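Tryptophan halogenase (Shewanella frigidimarina, PDB 2PYX) probably binds FAD and uses the flavin in halogenating tryptophan, as flavin-dependent tryptophan halogenases do. Local coordinates at residues 56-61 against 256-261; 282-287 against 293-298. One frame throughout, in Å; residues are numbered along the deposited sequence.

Interaction 1: 56-61 against 256-261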
loop_
_atom_site.group_PDB
_atom_site.type_symbol
_atom_site.label_atom_id
_atom_site.label_comp_id
_atom_site.label_asym_id
_atom_site.label_seq_id
_atom_site.Cartn_x
_atom_site.Cartn_y
_atom_site.Cartn_z
ATOM N N ILE A 56 -17.129 -6.798 2.967
ATOM C CA ILE A 56 -16.119 -7.851 2.919
ATOM C C ILE A 56 -15.177 -7.609 1.733
ATOM O O ILE A 56 -15.598 -7.111 0.690
ATOM C CB ILE A 56 -16.763 -9.258 2.798
ATOM N N GLY A 57 -13.904 -7.950 1.912
ATOM C CA GLY A 57 -12.898 -7.845 0.856
ATOM C C GLY A 57 -12.473 -9.238 0.442
ATOM O O GLY A 57 -13.000 -10.229 0.973
ATOM N N VAL A 58 -11.525 -9.311 -0.495
ATOM C CA VAL A 58 -11.025 -10.584 -1.048
ATOM C C VAL A 58 -9.493 -10.708 -1.008
ATOM O O VAL A 58 -8.923 -11.541 -1.705
ATOM C CB VAL A 58 -11.535 -10.827 -2.500
ATOM C CG1 VAL A 58 -13.059 -10.853 -2.513
ATOM C CG2 VAL A 58 -11.022 -9.764 -3.506
ATOM N N GLY A 59 -8.835 -9.916 -0.163
ATOM C CA GLY A 59 -7.386 -9.990 0.017
ATOM C C GLY A 59 -6.789 -8.629 -0.328
ATOM O O GLY A 59 -7.239 -7.973 -1.268
ATOM N N GLU A 60 -5.752 -8.247 0.425
ATOM C CA GLU A 60 -5.130 -6.949 0.305
ATOM C C GLU A 60 -3.633 -7.110 0.448
ATOM O O GLU A 60 -3.185 -8.043 1.122
ATOM C CB GLU A 60 -5.639 -6.035 1.418
ATOM C CG GLU A 60 -5.276 -4.601 1.191
ATOM C CD GLU A 60 -6.078 -3.640 2.057
ATOM O OE1 GLU A 60 -6.926 -4.123 2.822
ATOM O OE2 GLU A 60 -5.864 -2.408 1.945
ATOM N N GLY A 61 -2.874 -6.252 -0.237
ATOM C CA GLY A 61 -1.430 -6.220 -0.136
ATOM C C GLY A 61 -0.897 -5.091 0.742
ATOM O O GLY A 61 -1.534 -4.041 0.947
ATOM N N ALA A 256 -14.558 -1.203 -9.702
ATOM C CA ALA A 256 -13.825 -2.440 -9.486
ATOM C C ALA A 256 -14.839 -3.558 -9.410
ATOM O O ALA A 256 -15.913 -3.420 -8.818
ATOM C CB ALA A 256 -13.007 -2.377 -8.226
ATOM N N LEU A 257 -14.472 -4.649 -10.032
ATOM C CA LEU A 257 -15.289 -5.842 -9.986
ATOM C C LEU A 257 -14.403 -6.946 -9.408
ATOM O O LEU A 257 -13.453 -7.400 -10.066
ATOM C CB LEU A 257 -15.779 -6.166 -11.379
ATOM C CG LEU A 257 -16.721 -7.356 -11.444
ATOM C CD1 LEU A 257 -18.069 -7.049 -10.747
ATOM C CD2 LEU A 257 -16.910 -7.761 -12.913
ATOM N N ALA A 258 -14.773 -7.417 -8.202
ATOM C CA ALA A 258 -13.888 -8.248 -7.379
ATOM C C ALA A 258 -14.500 -9.609 -7.035
ATOM O O ALA A 258 -15.722 -9.735 -6.915
ATOM C CB ALA A 258 -13.568 -7.528 -6.117
ATOM N N ILE A 259 -13.641 -10.610 -6.870
ATOM C CA ILE A 259 -14.114 -11.977 -6.625
ATOM C C ILE A 259 -12.996 -12.809 -5.999
ATOM O O ILE A 259 -11.811 -12.613 -6.283
ATOM C CB ILE A 259 -14.615 -12.604 -7.943
ATOM C CG1 ILE A 259 -15.427 -13.880 -7.657
ATOM C CG2 ILE A 259 -13.503 -12.887 -8.907
ATOM C CD1 ILE A 259 -16.180 -14.395 -8.861
ATOM N N GLN A 260 -13.364 -13.752 -5.143
ATOM C CA GLN A 260 -12.361 -14.711 -4.696
ATOM C C GLN A 260 -12.370 -15.921 -5.637
ATOM O O GLN A 260 -13.391 -16.247 -6.248
ATOM C CB GLN A 260 -12.515 -15.074 -3.225
ATOM C CG GLN A 260 -13.857 -15.485 -2.766
ATOM C CD GLN A 260 -13.798 -16.133 -1.397
ATOM O OE1 GLN A 260 -13.677 -17.354 -1.287
ATOM N NE2 GLN A 260 -13.861 -15.320 -0.347
ATOM N N VAL A 261 -11.197 -16.522 -5.792
ATOM C CA VAL A 261 -10.913 -17.558 -6.779
ATOM C C VAL A 261 -10.163 -18.701 -6.057
ATOM O O VAL A 261 -9.040 -18.518 -5.599
ATOM C CB VAL A 261 -9.984 -16.993 -7.895
ATOM C CG1 VAL A 261 -9.638 -18.045 -8.918
ATOM C CG2 VAL A 261 -10.606 -15.766 -8.565
#
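Val58 and Gln260 bring their CA atoms to 5.7 Å where the loop 56-59 passes over strand 256-261, and no hydrogen bond joins the two backbones. Val58 carries the contact almost alone, with both methyl groups. Its CG1, anti to the carbonyl carbon and beside the backbone N (chi1 -59°), comes down on the peptide between Ile259 and Gln260, 3.9 Å from Gln260 N and 4.0 Å from Ile259 C. Val58 CG2 is turned back along the strand and meets Ala258 CB at 4.3 Å. The loop belongs to the connection from strand 44-49, in the parallel part of the sheet whose strand 9-13 runs into a glycine-rich segment consistent with a Rossmann-type FAD-binding motif, to strand 60-61 of the large mixed sheet. It packs on the Ala258 face of an inner strand of that second sheet, held between strands 292-299 and 330-333. Ile259 points away, its side chain resting on Leu317 and Pro329. Gln260 lies at the margin, its CB 4.3 Å from Val58 CG1 and its side chain touching Arg292, which also donates to Val58 O through NH1.

Interaction 2: 282-287 against 293-298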
loop_
_atom_site.group_PDB
_atom_site.type_symbol
_atom_site.label_atom_id
_atom_site.label_comp_id
_atom_site.label_asym_id
_atom_site.label_seq_id
_atom_site.Cartn_x
_atom_site.Cartn_y
_atom_site.Cartn_z
ATOM N N GLY A 282 -8.566 -1.073 -18.259
ATOM C CA GLY A 282 -8.114 -1.058 -16.885
ATOM C C GLY A 282 -7.098 -2.167 -16.666
ATOM O O GLY A 282 -6.303 -2.463 -17.546
ATOM N N TRP A 283 -7.123 -2.770 -15.499
ATOM C CA TRP A 283 -6.175 -3.831 -15.170
ATOM C C TRP A 283 -6.788 -4.722 -14.122
ATOM O O TRP A 283 -7.659 -4.304 -13.335
ATOM C CB TRP A 283 -4.834 -3.237 -14.705
ATOM C CG TRP A 283 -4.928 -2.392 -13.474
ATOM C CD1 TRP A 283 -5.272 -1.045 -13.385
ATOM C CD2 TRP A 283 -4.665 -2.818 -12.132
ATOM N NE1 TRP A 283 -5.253 -0.656 -12.067
ATOM C CE2 TRP A 283 -4.868 -1.709 -11.282
ATOM C CE3 TRP A 283 -4.274 -4.025 -11.553
ATOM C CZ2 TRP A 283 -4.717 -1.789 -9.889
ATOM C CZ3 TRP A 283 -4.049 -4.092 -10.178
ATOM C CH2 TRP A 283 -4.278 -2.971 -9.357
ATOM N N ILE A 284 -6.311 -5.975 -14.099
ATOM C CA ILE A 284 -6.782 -6.967 -13.156
ATOM C C ILE A 284 -5.727 -7.335 -12.119
ATOM O O ILE A 284 -4.601 -7.658 -12.499
ATOM C CB ILE A 284 -7.232 -8.209 -13.907
ATOM C CG1 ILE A 284 -8.540 -7.884 -14.615
ATOM C CG2 ILE A 284 -7.445 -9.381 -12.988
ATOM C CD1 ILE A 284 -9.071 -9.002 -15.553
ATOM N N TRP A 285 -6.087 -7.202 -10.838
ATOM C CA TRP A 285 -5.198 -7.591 -9.739
ATOM C C TRP A 285 -5.408 -9.063 -9.428
ATOM O O TRP A 285 -6.484 -9.626 -9.689
ATOM C CB TRP A 285 -5.398 -6.762 -8.486
ATOM C CG TRP A 285 -6.552 -7.136 -7.614
ATOM C CD1 TRP A 285 -6.668 -8.233 -6.807
ATOM C CD2 TRP A 285 -7.731 -6.355 -7.393
ATOM N NE1 TRP A 285 -7.847 -8.176 -6.093
ATOM C CE2 TRP A 285 -8.518 -7.031 -6.452
ATOM C CE3 TRP A 285 -8.195 -5.132 -7.911
ATOM C CZ2 TRP A 285 -9.747 -6.525 -6.016
ATOM C CZ3 TRP A 285 -9.411 -4.653 -7.494
ATOM C CH2 TRP A 285 -10.179 -5.350 -6.561
ATOM N N ASP A 286 -4.362 -9.688 -8.893
ATOM C CA ASP A 286 -4.429 -11.110 -8.582
ATOM C C ASP A 286 -3.514 -11.263 -7.372
ATOM O O ASP A 286 -2.303 -11.100 -7.498
ATOM C CB ASP A 286 -4.024 -11.935 -9.804
ATOM C CG ASP A 286 -4.267 -13.433 -9.620
ATOM O OD1 ASP A 286 -4.119 -13.929 -8.476
ATOM O OD2 ASP A 286 -4.539 -14.097 -10.656
ATOM N N ILE A 287 -4.112 -11.510 -6.213
ATOM C CA ILE A 287 -3.420 -11.558 -4.903
ATOM C C ILE A 287 -3.536 -12.997 -4.415
ATOM O O ILE A 287 -4.641 -13.479 -4.169
ATOM C CB ILE A 287 -4.090 -10.594 -3.896
ATOM C CG1 ILE A 287 -3.649 -9.152 -4.218
ATOM C CG2 ILE A 287 -3.729 -10.905 -2.450
ATOM C CD1 ILE A 287 -4.368 -8.094 -3.439
ATOM N N LYS A 293 -7.116 -17.176 -4.117
ATOM C CA LYS A 293 -6.699 -15.879 -4.678
ATOM C C LYS A 293 -7.840 -14.865 -4.600
ATOM O O LYS A 293 -9.025 -15.215 -4.590
ATOM C CB LYS A 293 -6.270 -16.028 -6.130
ATOM C CG LYS A 293 -5.004 -16.854 -6.319
ATOM C CD LYS A 293 -4.735 -17.206 -7.760
ATOM C CE LYS A 293 -5.563 -18.415 -8.196
ATOM N NZ LYS A 293 -5.400 -18.733 -9.646
ATOM N N GLY A 294 -7.464 -13.597 -4.509
ATOM C CA GLY A 294 -8.399 -12.481 -4.674
ATOM C C GLY A 294 -8.086 -11.835 -5.990
ATOM O O GLY A 294 -6.913 -11.560 -6.271
ATOM N N VAL A 295 -9.117 -11.628 -6.811
ATOM C CA VAL A 295 -8.953 -11.097 -8.170
ATOM C C VAL A 295 -9.935 -9.937 -8.359
ATOM O O VAL A 295 -11.057 -9.993 -7.880
ATOM C CB VAL A 295 -9.180 -12.194 -9.252
ATOM C CG1 VAL A 295 -9.116 -11.631 -10.646
ATOM C CG2 VAL A 295 -8.140 -13.279 -9.120
ATOM N N GLY A 296 -9.502 -8.863 -9.046
ATOM C CA GLY A 296 -10.414 -7.785 -9.353
ATOM C C GLY A 296 -10.029 -7.029 -10.589
ATOM O O GLY A 296 -8.845 -6.852 -10.852
ATOM N N TYR A 297 -11.034 -6.569 -11.339
ATOM C CA TYR A 297 -10.810 -5.759 -12.503
ATOM C C TYR A 297 -11.132 -4.307 -12.100
ATOM O O TYR A 297 -12.252 -3.981 -11.701
ATOM C CB TYR A 297 -11.756 -6.174 -13.633
ATOM C CG TYR A 297 -11.575 -5.487 -14.964
ATOM C CD1 TYR A 297 -10.418 -4.783 -15.284
ATOM C CD2 TYR A 297 -12.563 -5.563 -15.935
ATOM C CE1 TYR A 297 -10.278 -4.158 -16.567
ATOM C CE2 TYR A 297 -12.425 -4.941 -17.161
ATOM C CZ TYR A 297 -11.282 -4.266 -17.503
ATOM O OH TYR A 297 -11.092 -3.668 -18.700
ATOM N N VAL A 298 -10.091 -3.460 -12.150
ATOM C CA VAL A 298 -10.190 -2.015 -11.980
ATOM C C VAL A 298 -10.367 -1.432 -13.359
ATOM O O VAL A 298 -9.536 -1.660 -14.229
ATOM C CB VAL A 298 -8.879 -1.497 -11.361
ATOM C CG1 VAL A 298 -8.822 0.024 -11.401
ATOM C CG2 VAL A 298 -8.707 -2.044 -9.973
HETATM O O HOH W 1 -6.289 -16.198 -10.669
#
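The indole of Trp285 lies flat over Gly296, whose CA sits 3.4 Å from the centroid of the six-membered ring and only 5° off its normal, a close CH-pi contact in the middle of this antiparallel beta hairpin. A CB on Gly296 would run into Trp285 CH2, and the ring is brought across the neighbouring strand by a chi1 of 80°, with CG between the backbone N and the carbonyl carbon. An alanine in place of Trp285 would lose the ring and is likely to leave the Gly296 backbone uncovered and Val298 CG2, 3.7 Å from Trp285 CZ3 at the ring edge, without that neighbour. On the same face of the sheet as Trp285, Val298 CB stands over the five-membered ring of Trp283, 4.0 Å from its centroid, while Trp283 NE1 donates to Glu358. The opposite face of the sheet carries Ile284, whose CG2 meets Val295 CG1 at 3.7 Å and whose CG1 lies against Tyr297. Six backbone hydrogen bonds join the strands; the longest, Gly296 N to Trp285 O at 3.2 Å, comes in tilted 35° from the carbonyl plane. At the polar edge Asp286 OD2 is hydrogen-bonded to Tyr316 OH and accepts from a water at 2.7 Å, which in turn accepts from Lys293 NZ at 2.9 Å.

Both segments of interaction 1 precede the hairpin of interaction 2 in the sequence, and the centres of the two contacts lie about 8 Å apart on one mixed sheet. Strand 255-262 of interaction 1 is the antiparallel neighbour of strand 292-299 of interaction 2: Ile259 N and Val295 O, and Val261 O and Lys293 N, are probable hydrogen-bonded pairs, each at 2.8 Å. Helix 306-317 covers the face with Ile259, Val261, Ile284 and Val295. On the other face segment 56-61 reaches the hairpin too, Gly59 O lying 3.6 Å from Ile287 CD1. There the side chain of Ile287 is about 7 Å from that of Lys89, the predicted active-site lysine, so the hairpin borders the probable catalytic region.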